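Local coordinates for CheC-like superfamily protein (Shewanella oneidensis, PDB 3H2D) that probably acts in chemotaxis as a CheX-type phosphatase that removes phosphate from the response regulator CheY, at residues G91-T94 and N95-G99; Q12-L15 and N16-T20. All coordinates share one frame; numbering follows the deposited sequence.

Neither contact closes a long loop: each spans about two turns inside one helix, and along the chain they run in series without nesting or crossing. Contact 2 comes first, in helix 8-21, just ahead of strand 27-33, outermost within the chain. Contact 1 follows in the long helix 84-107, which leads to strand 113-122, the other outermost strand of the chain's six-stranded antiparallel sheet. In space the two meet, their centres about 11 Å apart. Val97 CG2 approaches Leu14 CA at 3.8 Å, Met96 CE rests on Val17 CG1 at 3.8 Å, and Ile93 CG2 touches Leu14 CD1 at 4.1 Å. This largely apolar seam joins helices 8-21 and 84-107.

Contact 1 (G91-T94 and N95-G99); sequences GEIT and NMVTG
Gly91-Thr94 pass into Asn95-Gly99 through regular alpha-helical i to i+4 bonds, from Asn95 N to Gly91 O (3.0 Å) through Val97 N to Ile93 O (2.9 Å). Thr94 O accepts two bonds, from Thr98 N at 3.0 Å and Thr98 OG1 at 2.7 Å, on opposite faces of its carbonyl plane. With chi1 at -50° the Thr98 hydroxyl sits beside its own backbone N and folds back onto that oxygen, satisfying a buried polar group. Thr94 lies alongside Thr98, and its own hydroxyl bonds back to Val90 O. Glu92 and Asn95 match the E-x-x-N signature of CheC/CheX phosphatases, probably the site that works on phosphorylated CheY. Their ends lie near each other but do not bond: OE2 of Glu92 is 4.0 Å from ND2 of Asn95, the carboxylate and amide planes 61° apart. On another flank of the helix, the one facing helix 8-21, Ile93 CG2 meets Val97 CG2 at 4.0 Å. The selenomethionine Met96 bends at chi3 (-80°), bringing CE back to 3.7 Å from Glu92 O. On the sheet side, Thr94, Asn95 and Thr98 pack against Ile47 of strand 43-51.

Contact 2 (Q12-L15 and N16-T20); sequences QSLL and NVIST
Leu14 and Ile18 form the apolar pair of this part of helix 8-21, an alpha helix that widens into a pi-type turn at 16-20. Their side chains run alongside each other, pointing the same way, with Leu14 CD1 3.7 Å from Ile18 CG1. Leu14 reaches there because its CG is anti to the backbone N (chi1 180°), while Ile18 CG1 folds beside its own backbone N and also lies over Leu14 O. The hydrogen bond between them is nearly straight: Ile18 N bonds to Leu14 O at 2.9 Å with an N-H...O angle of 174°. One residue on, Ser19 N still reaches Leu15 O at 2.9 Å, but the angle falls to 143° as the turn begins to open. Ser19 CB crowds the same carbonyl, 3.1 Å from Leu15 O.

At the start of 16-20, Asn16 lays its amide carbon close to Gln12 O, 3.3 Å from CG, without a side-chain bond to that oxygen, which already takes Asn16 N. Val17 CG2 similarly rests against Ser13 O.

Farther out, Phe140 of strand 135-142 packs against Leu14 and Leu15, and Leu26 against Leu15 and Ile18, so this apolar flank packs on strand 135-142 and on the connection to strand 27-33. Ser13 OG is held by Pro9 O one turn back, and Ser19 OG makes a weak bond to Leu24 O; Ile18 is also backbone-bonded to Leu24, in the loop that follows the helix. Within the wide turn, Thr20 N is only weakly bonded to Asn16 O, at 3.3 Å. The hydroxyl makes the shorter link: Thr20 OG1 donates to Asn16 O at 2.8 Å, in the carbonyl plane.

Contact 1 (G91-T94 and N95-G99)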
loop_
_atom_site.group_PDB
_atom_site.type_symbol
_atom_site.label_atom_id
_atom_site.label_comp_id
_atom_site.label_asym_id
_atom_site.label_seq_id
_atom_site.Cartn_x
_atom_site.Cartn_y
_atom_site.Cartn_z
ATOM N N GLY B 91 -7.967 -6.532 5.315
ATOM C CA GLY B 91 -6.713 -6.536 6.064
ATOM C C GLY B 91 -6.396 -7.911 6.587
ATOM O O GLY B 91 -5.262 -8.373 6.463
ATOM N N GLU B 92 -7.392 -8.587 7.147
ATOM C CA GLU B 92 -7.191 -9.948 7.676
ATOM C C GLU B 92 -6.936 -10.954 6.578
ATOM O O GLU B 92 -6.073 -11.801 6.723
ATOM C CB GLU B 92 -8.363 -10.412 8.552
ATOM C CG GLU B 92 -8.428 -9.707 9.898
ATOM C CD GLU B 92 -7.104 -9.883 10.693
ATOM O OE1 GLU B 92 -6.528 -10.996 10.667
ATOM O OE2 GLU B 92 -6.609 -8.901 11.293
ATOM N N ILE B 93 -7.632 -10.834 5.463
ATOM C CA ILE B 93 -7.339 -11.687 4.304
ATOM C C ILE B 93 -5.912 -11.465 3.849
ATOM O O ILE B 93 -5.166 -12.430 3.558
ATOM C CB ILE B 93 -8.329 -11.430 3.106
ATOM C CG1 ILE B 93 -9.734 -11.896 3.503
ATOM C CG2 ILE B 93 -7.836 -12.122 1.835
ATOM C CD1 ILE B 93 -10.804 -11.543 2.475
ATOM N N THR B 94 -5.499 -10.196 3.791
ATOM C CA THR B 94 -4.126 -9.877 3.385
ATOM C C THR B 94 -3.085 -10.537 4.308
ATOM O O THR B 94 -2.062 -11.119 3.827
ATOM C CB THR B 94 -3.907 -8.351 3.347
ATOM O OG1 THR B 94 -4.826 -7.774 2.430
ATOM C CG2 THR B 94 -2.505 -8.010 2.903
ATOM N N ASN B 95 -3.324 -10.447 5.620
ATOM C CA ASN B 95 -2.418 -11.078 6.570
ATOM C C ASN B 95 -2.371 -12.599 6.384
ATOM O O ASN B 95 -1.293 -13.196 6.479
ATOM C CB ASN B 95 -2.829 -10.815 8.012
ATOM C CG ASN B 95 -2.251 -9.573 8.574
ATOM O OD1 ASN B 95 -1.159 -9.139 8.196
ATOM N ND2 ASN B 95 -3.009 -8.964 9.537
HETATM N N MSE B 96 -3.520 -13.236 6.137
HETATM C CA MSE B 96 -3.524 -14.698 5.982
HETATM C C MSE B 96 -2.895 -15.168 4.668
HETATM O O MSE B 96 -2.227 -16.193 4.658
HETATM C CB MSE B 96 -4.948 -15.280 6.123
HETATM C CG MSE B 96 -5.528 -15.049 7.456
HETATM SE SE MSE B 96 -7.256 -16.005 7.561
HETATM C CE MSE B 96 -8.327 -14.725 6.625
ATOM N N VAL B 97 -3.105 -14.433 3.570
ATOM C CA VAL B 97 -2.456 -14.745 2.287
ATOM C C VAL B 97 -0.917 -14.650 2.400
ATOM O O VAL B 97 -0.158 -15.561 1.999
ATOM C CB VAL B 97 -3.001 -13.829 1.164
ATOM C CG1 VAL B 97 -2.166 -13.982 -0.165
ATOM C CG2 VAL B 97 -4.482 -14.155 0.947
ATOM N N THR B 98 -0.472 -13.539 2.979
ATOM C CA THR B 98 0.954 -13.243 3.131
ATOM C C THR B 98 1.581 -14.175 4.117
ATOM O O THR B 98 2.679 -14.672 3.891
ATOM C CB THR B 98 1.161 -11.809 3.622
ATOM O OG1 THR B 98 0.389 -10.937 2.788
ATOM C CG2 THR B 98 2.693 -11.388 3.515
ATOM N N GLY B 99 0.874 -14.453 5.203
ATOM C CA GLY B 99 1.351 -15.426 6.176
ATOM C C GLY B 99 1.481 -16.847 5.693
ATOM O O GLY B 99 2.483 -17.534 6.007
#

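Contact 2 (Q12-L15 and N16-T20)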
loop_
_atom_site.group_PDB
_atom_site.type_symbol
_atom_site.label_atom_id
_atom_site.label_comp_id
_atom_site.label_asym_id
_atom_site.label_seq_id
_atom_site.Cartn_x
_atom_site.Cartn_y
_atom_site.Cartn_z
ATOM N N GLN B 12 -1.950 -19.953 -3.857
ATOM C CA GLN B 12 -2.485 -21.093 -3.113
ATOM C C GLN B 12 -3.131 -20.616 -1.810
ATOM O O GLN B 12 -4.201 -21.071 -1.427
ATOM C CB GLN B 12 -1.359 -22.080 -2.854
ATOM C CG GLN B 12 -0.829 -22.742 -4.153
ATOM C CD GLN B 12 0.575 -23.412 -4.025
ATOM O OE1 GLN B 12 1.132 -23.580 -2.911
ATOM N NE2 GLN B 12 1.145 -23.797 -5.196
ATOM N N SER B 13 -2.467 -19.675 -1.145
ATOM C CA SER B 13 -2.955 -19.177 0.124
ATOM C C SER B 13 -4.283 -18.424 -0.056
ATOM O O SER B 13 -5.163 -18.573 0.777
ATOM C CB SER B 13 -1.898 -18.317 0.868
ATOM O OG SER B 13 -0.728 -19.093 1.069
ATOM N N LEU B 14 -4.405 -17.619 -1.114
ATOM C CA LEU B 14 -5.634 -16.882 -1.378
ATOM C C LEU B 14 -6.744 -17.890 -1.666
ATOM O O LEU B 14 -7.854 -17.737 -1.169
ATOM C CB LEU B 14 -5.467 -15.901 -2.551
ATOM C CG LEU B 14 -6.722 -15.081 -2.906
ATOM C CD1 LEU B 14 -7.192 -14.122 -1.735
ATOM C CD2 LEU B 14 -6.527 -14.327 -4.215
ATOM N N LEU B 15 -6.449 -18.900 -2.472
ATOM C CA LEU B 15 -7.473 -19.885 -2.833
ATOM C C LEU B 15 -7.892 -20.648 -1.571
ATOM O O LEU B 15 -9.075 -20.948 -1.379
ATOM C CB LEU B 15 -6.985 -20.830 -3.932
ATOM C CG LEU B 15 -6.774 -20.273 -5.341
ATOM C CD1 LEU B 15 -6.464 -21.469 -6.264
ATOM C CD2 LEU B 15 -7.982 -19.446 -5.837
ATOM N N ASN B 16 -6.953 -20.925 -0.682
ATOM C CA ASN B 16 -7.325 -21.473 0.637
ATOM C C ASN B 16 -8.335 -20.645 1.412
ATOM O O ASN B 16 -9.313 -21.168 1.915
ATOM C CB ASN B 16 -6.089 -21.655 1.539
ATOM C CG ASN B 16 -5.281 -22.828 1.173
ATOM O OD1 ASN B 16 -5.700 -23.658 0.376
ATOM N ND2 ASN B 16 -4.069 -22.898 1.721
ATOM N N VAL B 17 -8.092 -19.348 1.528
ATOM C CA VAL B 17 -8.977 -18.476 2.285
ATOM C C VAL B 17 -10.358 -18.366 1.598
ATOM O O VAL B 17 -11.389 -18.655 2.203
ATOM C CB VAL B 17 -8.342 -17.088 2.499
ATOM C CG1 VAL B 17 -9.292 -16.165 3.235
ATOM C CG2 VAL B 17 -7.028 -17.234 3.301
ATOM N N ILE B 18 -10.354 -18.032 0.314
ATOM C CA ILE B 18 -11.590 -17.716 -0.407
ATOM C C ILE B 18 -12.402 -18.969 -0.737
ATOM O O ILE B 18 -13.602 -19.053 -0.433
ATOM C CB ILE B 18 -11.283 -16.872 -1.657
ATOM C CG1 ILE B 18 -10.495 -15.624 -1.280
ATOM C CG2 ILE B 18 -12.576 -16.485 -2.365
ATOM C CD1 ILE B 18 -11.151 -14.729 -0.210
ATOM N N SER B 19 -11.753 -19.974 -1.298
ATOM C CA SER B 19 -12.463 -21.165 -1.713
ATOM C C SER B 19 -12.920 -22.012 -0.559
ATOM O O SER B 19 -14.053 -22.484 -0.602
ATOM C CB SER B 19 -11.654 -21.974 -2.744
ATOM O OG SER B 19 -11.444 -21.188 -3.927
ATOM N N THR B 20 -12.115 -22.189 0.493
ATOM C CA THR B 20 -12.616 -22.921 1.656
ATOM C C THR B 20 -13.285 -22.020 2.689
ATOM O O THR B 20 -14.461 -22.194 2.956
ATOM C CB THR B 20 -11.555 -23.837 2.345
ATOM O OG1 THR B 20 -10.815 -23.080 3.311
ATOM C CG2 THR B 20 -10.620 -24.451 1.313
#